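Local coordinates for protein kojibiose phosphorylase (Gut metagenome, PDB 6W0P) that belongs to the family 65 glycoside hydrolases and related phosphorylases, carbohydrate-active enzymes with a helical catalytic domain flanked by beta-rich domains, at residues Asn486-Lys495 / Asp589-Glu600. Residues are numbered along the deposited sequence; the frame is centred on the assembly and turned at random. Where two conformers were deposited one is given.
Sequences NTYTNFMAKK and DVLMFMFLYMEE
Phe491 and Phe593 lie face to face, their planes 26° apart, with Phe593 CD1 set over the centre of the Phe491 ring at 3.4 Å from Phe491 CD1. Val590 O approaches the other face of Phe593, near its rim. At the in-plane edge of Phe491 stands Tyr597 CD2, and Phe491 turns its own edge toward the Tyr597 face in an offset edge-to-face pair. Tyr597 carries the Lys495 aliphatic chain on one face, Lys495 CE lying 3.6 Å from the ring centroid, while Met492 SD meets the ring edge, 3.8 Å from Tyr597 CE2. Tyr488 has Met492 CG over one face and Leu596 CD1 near its edge.

These contacts are a worked case of side-chain interlocking between helices, here 487-504 and 590-596 of the central catalytic domain, whose short segments run 26° from parallel, their axes 9.1 Å apart at closest approach. Phe593 is the knob, seated among Thr487, Tyr488, Phe491 and Met492. Phe546 adds an edge-to-face ring partner to Phe593, and Tyr425 of helix 418-434 does likewise for Tyr597.

Polar links close both ends. Asn486 ND2 donates to the syn side of Asp589 OD1 at 3.0 Å, and a water joins the same oxygen to Tyr488 N; Asp589 OD2 is taken by Asp477 N. Meanwhile Asn486 OD1 caps helix 487-504 through Thr489 N and also accepts from Thr489 OG1, each on its own face of the amide. At the far end, a bend at chi2 (-67°) helps lay Lys495 across Tyr597, and in one of the two conformers of Glu600 Lys495 NZ pairs with Glu600 OE1 at 2.8 Å. Where it forms, this ion pair, with the off-centre cation-pi contact, would probably favour the charged ammonium, while two N-H donors and the water's O-H probably stabilise the Asp589 carboxylate as an anion.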
loop_
_atom_site.group_PDB
_atom_site.type_symbol
_atom_site.label_atom_id
_atom_site.label_comp_id
_atom_site.label_asym_id
_atom_site.label_seq_id
_atom_site.Cartn_x
_atom_site.Cartn_y
_atom_site.Cartn_z
ATOM N N ASN A 486 -7.525 3.747 20.900
ATOM C CA ASN A 486 -8.854 3.862 20.251
ATOM C C ASN A 486 -9.877 3.294 21.238
ATOM O O ASN A 486 -9.724 2.126 21.674
ATOM C CB ASN A 486 -8.931 3.191 18.892
ATOM C CG ASN A 486 -10.354 3.042 18.407
ATOM O OD1 ASN A 486 -10.916 1.950 18.491
ATOM N ND2 ASN A 486 -10.932 4.117 17.887
ATOM N N THR A 487 -10.859 4.108 21.623
ATOM C CA THR A 487 -11.786 3.758 22.723
ATOM C C THR A 487 -12.696 2.623 22.276
ATOM O O THR A 487 -12.878 1.708 23.056
ATOM C CB THR A 487 -12.531 4.991 23.227
ATOM O OG1 THR A 487 -11.475 5.884 23.596
ATOM C CG2 THR A 487 -13.444 4.666 24.390
ATOM N N TYR A 488 -13.184 2.631 21.035
ATOM C CA TYR A 488 -14.006 1.504 20.546
ATOM C C TYR A 488 -13.239 0.187 20.744
ATOM O O TYR A 488 -13.786 -0.771 21.330
ATOM C CB TYR A 488 -14.387 1.650 19.073
ATOM C CG TYR A 488 -15.310 0.551 18.625
ATOM C CD1 TYR A 488 -14.825 -0.664 18.176
ATOM C CD2 TYR A 488 -16.681 0.703 18.753
ATOM C CE1 TYR A 488 -15.683 -1.688 17.784
ATOM C CE2 TYR A 488 -17.552 -0.310 18.371
ATOM C CZ TYR A 488 -17.057 -1.509 17.881
ATOM O OH TYR A 488 -17.945 -2.501 17.573
ATOM N N THR A 489 -12.004 0.122 20.250
ATOM C CA THR A 489 -11.154 -1.097 20.335
ATOM C C THR A 489 -10.999 -1.537 21.808
ATOM O O THR A 489 -11.254 -2.730 22.124
ATOM C CB THR A 489 -9.817 -0.841 19.628
ATOM O OG1 THR A 489 -10.060 -0.460 18.269
ATOM C CG2 THR A 489 -8.886 -2.030 19.692
ATOM N N ASN A 490 -10.615 -0.614 22.697
ATOM C CA ASN A 490 -10.268 -0.945 24.102
ATOM C C ASN A 490 -11.554 -1.307 24.851
ATOM O O ASN A 490 -11.552 -2.319 25.581
ATOM C CB ASN A 490 -9.505 0.190 24.788
ATOM C CG ASN A 490 -8.115 0.363 24.218
ATOM O OD1 ASN A 490 -7.825 -0.143 23.144
ATOM N ND2 ASN A 490 -7.273 1.105 24.924
ATOM N N PHE A 491 -12.599 -0.506 24.656
ATOM C CA PHE A 491 -13.907 -0.686 25.317
ATOM C C PHE A 491 -14.443 -2.071 24.954
ATOM O O PHE A 491 -14.740 -2.867 25.872
ATOM C CB PHE A 491 -14.867 0.433 24.913
ATOM C CG PHE A 491 -16.181 0.437 25.647
ATOM C CD1 PHE A 491 -17.264 -0.277 25.167
ATOM C CD2 PHE A 491 -16.344 1.183 26.799
ATOM C CE1 PHE A 491 -18.471 -0.267 25.846
ATOM C CE2 PHE A 491 -17.562 1.216 27.458
ATOM C CZ PHE A 491 -18.627 0.497 26.971
ATOM N N MET A 492 -14.535 -2.368 23.658
ATOM C CA MET A 492 -15.118 -3.653 23.190
ATOM C C MET A 492 -14.251 -4.845 23.658
ATOM O O MET A 492 -14.847 -5.898 23.946
ATOM C CB MET A 492 -15.267 -3.658 21.668
ATOM C CG MET A 492 -16.276 -2.650 21.166
ATOM S SD MET A 492 -17.914 -2.886 21.885
ATOM C CE MET A 492 -18.416 -4.358 20.993
ATOM N N ALA A 493 -12.914 -4.709 23.686
ATOM C CA ALA A 493 -11.972 -5.740 24.173
ATOM C C ALA A 493 -12.228 -6.001 25.665
ATOM O O ALA A 493 -12.346 -7.181 26.083
ATOM C CB ALA A 493 -10.546 -5.302 23.934
ATOM N N LYS A 494 -12.292 -4.932 26.457
ATOM C CA LYS A 494 -12.610 -5.003 27.906
ATOM C C LYS A 494 -13.973 -5.684 28.083
ATOM O O LYS A 494 -14.056 -6.581 28.947
ATOM C CB LYS A 494 -12.560 -3.614 28.528
ATOM C CG LYS A 494 -12.704 -3.600 30.041
ATOM C CD LYS A 494 -12.623 -2.224 30.690
ATOM C CE LYS A 494 -12.825 -2.314 32.191
ATOM N NZ LYS A 494 -12.240 -1.142 32.882
ATOM N N LYS A 495 -14.969 -5.367 27.242
ATOM C CA LYS A 495 -16.295 -6.036 27.306
ATOM C C LYS A 495 -16.142 -7.528 26.992
ATOM O O LYS A 495 -16.829 -8.334 27.631
ATOM C CB LYS A 495 -17.323 -5.401 26.371
ATOM C CG LYS A 495 -17.907 -4.081 26.851
ATOM C CD LYS A 495 -18.775 -4.221 28.088
ATOM C CE LYS A 495 -19.706 -3.047 28.266
ATOM N NZ LYS A 495 -20.404 -3.101 29.571
ATOM N N ASP A 589 -17.733 5.819 15.803
ATOM C CA ASP A 589 -16.619 5.127 16.494
ATOM C C ASP A 589 -16.983 5.093 17.984
ATOM O O ASP A 589 -17.511 4.065 18.437
ATOM C CB ASP A 589 -15.306 5.802 16.089
ATOM C CG ASP A 589 -14.076 4.964 16.328
ATOM O OD1 ASP A 589 -13.897 4.555 17.501
ATOM O OD2 ASP A 589 -13.300 4.718 15.340
ATOM N N VAL A 590 -16.850 6.219 18.691
ATOM C CA VAL A 590 -17.358 6.348 20.089
ATOM C C VAL A 590 -18.862 6.030 20.086
ATOM O O VAL A 590 -19.325 5.261 20.963
ATOM C CB VAL A 590 -17.081 7.745 20.661
ATOM C CG1 VAL A 590 -17.887 8.002 21.934
ATOM C CG2 VAL A 590 -15.606 7.957 20.901
ATOM N N LEU A 591 -19.610 6.622 19.154
ATOM C CA LEU A 591 -21.097 6.523 19.111
ATOM C C LEU A 591 -21.503 5.092 18.742
ATOM O O LEU A 591 -22.633 4.680 19.077
ATOM C CB LEU A 591 -21.654 7.553 18.121
ATOM C CG LEU A 591 -21.582 9.013 18.563
ATOM C CD1 LEU A 591 -22.520 9.872 17.719
ATOM C CD2 LEU A 591 -21.907 9.179 20.053
ATOM N N MET A 592 -20.614 4.355 18.074
ATOM C CA MET A 592 -20.835 2.920 17.790
ATOM C C MET A 592 -20.864 2.131 19.113
ATOM O O MET A 592 -21.822 1.403 19.323
ATOM C CB MET A 592 -19.739 2.354 16.891
ATOM C CG MET A 592 -20.112 1.020 16.322
ATOM S SD MET A 592 -21.497 1.218 15.171
ATOM C CE MET A 592 -22.093 -0.467 15.100
ATOM N N PHE A 593 -19.865 2.230 19.988
ATOM C CA PHE A 593 -19.906 1.385 21.210
ATOM C C PHE A 593 -21.006 1.917 22.142
ATOM O O PHE A 593 -21.592 1.138 22.864
ATOM C CB PHE A 593 -18.530 1.194 21.851
ATOM C CG PHE A 593 -17.972 2.372 22.592
ATOM C CD1 PHE A 593 -18.425 2.685 23.862
ATOM C CD2 PHE A 593 -16.952 3.127 22.043
ATOM C CE1 PHE A 593 -17.900 3.760 24.560
ATOM C CE2 PHE A 593 -16.407 4.185 22.747
ATOM C CZ PHE A 593 -16.887 4.501 24.004
ATOM N N MET A 594 -21.309 3.205 22.086
ATOM C CA MET A 594 -22.381 3.792 22.906
ATOM C C MET A 594 -23.725 3.243 22.413
ATOM O O MET A 594 -24.547 2.860 23.263
ATOM C CB MET A 594 -22.303 5.313 22.874
ATOM C CG MET A 594 -21.051 5.816 23.592
ATOM S SD MET A 594 -21.070 7.562 24.067
ATOM C CE MET A 594 -22.129 7.447 25.512
ATOM N N PHE A 595 -23.904 3.064 21.095
ATOM C CA PHE A 595 -25.115 2.404 20.534
ATOM C C PHE A 595 -25.193 0.944 21.007
ATOM O O PHE A 595 -26.276 0.528 21.454
ATOM C CB PHE A 595 -25.092 2.433 19.010
ATOM C CG PHE A 595 -26.082 1.509 18.356
ATOM C CD1 PHE A 595 -27.439 1.794 18.383
ATOM C CD2 PHE A 595 -25.655 0.410 17.633
ATOM C CE1 PHE A 595 -28.353 0.962 17.762
ATOM C CE2 PHE A 595 -26.570 -0.426 17.004
ATOM C CZ PHE A 595 -27.914 -0.157 17.086
ATOM N N LEU A 596 -24.087 0.187 20.910
ATOM C CA LEU A 596 -24.104 -1.290 21.147
ATOM C C LEU A 596 -24.416 -1.567 22.623
ATOM O O LEU A 596 -24.796 -2.721 22.966
ATOM C CB LEU A 596 -22.779 -1.933 20.728
ATOM C CG LEU A 596 -22.430 -1.881 19.236
ATOM C CD1 LEU A 596 -21.029 -2.439 19.012
ATOM C CD2 LEU A 596 -23.447 -2.643 18.380
ATOM N N TYR A 597 -24.239 -0.547 23.457
ATOM C CA TYR A 597 -24.399 -0.591 24.931
ATOM C C TYR A 597 -25.204 0.621 25.411
ATOM O O TYR A 597 -24.918 1.152 26.523
ATOM C CB TYR A 597 -23.015 -0.690 25.571
ATOM C CG TYR A 597 -22.379 -2.044 25.426
ATOM C CD1 TYR A 597 -22.783 -3.132 26.186
ATOM C CD2 TYR A 597 -21.355 -2.224 24.521
ATOM C CE1 TYR A 597 -22.185 -4.376 26.037
ATOM C CE2 TYR A 597 -20.741 -3.451 24.364
ATOM C CZ TYR A 597 -21.154 -4.530 25.119
ATOM O OH TYR A 597 -20.498 -5.702 24.908
ATOM N N MET A 598 -26.209 1.027 24.633
ATOM C CA MET A 598 -27.058 2.228 24.898
ATOM C C MET A 598 -27.658 2.147 26.314
ATOM O O MET A 598 -27.829 3.206 26.949
ATOM C CB MET A 598 -28.185 2.354 23.863
ATOM C CG MET A 598 -29.144 1.160 23.824
ATOM S SD MET A 598 -30.545 1.350 22.681
ATOM C CE MET A 598 -29.703 1.806 21.163
ATOM N N GLU A 599 -27.944 0.931 26.803
ATOM C CA GLU A 599 -28.602 0.718 28.127
ATOM C C GLU A 599 -27.716 1.214 29.282
ATOM O O GLU A 599 -28.275 1.521 30.326
ATOM C CB GLU A 599 -29.049 -0.739 28.325
ATOM C CG GLU A 599 -27.944 -1.742 28.667
ATOM C CD GLU A 599 -27.299 -2.417 27.468
ATOM O OE1 GLU A 599 -27.538 -1.943 26.304
ATOM O OE2 GLU A 599 -26.541 -3.399 27.681
ATOM N N GLU A 600 -26.394 1.322 29.126
ATOM C CA GLU A 600 -25.451 1.686 30.221
ATOM C C GLU A 600 -25.161 3.191 30.244
ATOM O O GLU A 600 -24.485 3.645 31.197
ATOM C CB GLU A 600 -24.131 0.941 30.049
ATOM C CG GLU A 600 -24.233 -0.515 30.443
ATOM C CD GLU A 600 -23.191 -1.409 29.809
ATOM O OE1 GLU A 600 -22.110 -0.890 29.427
ATOM O OE2 GLU A 600 -23.474 -2.619 29.697
HETATM O O HOH W 1 -13.242 5.425 19.890
#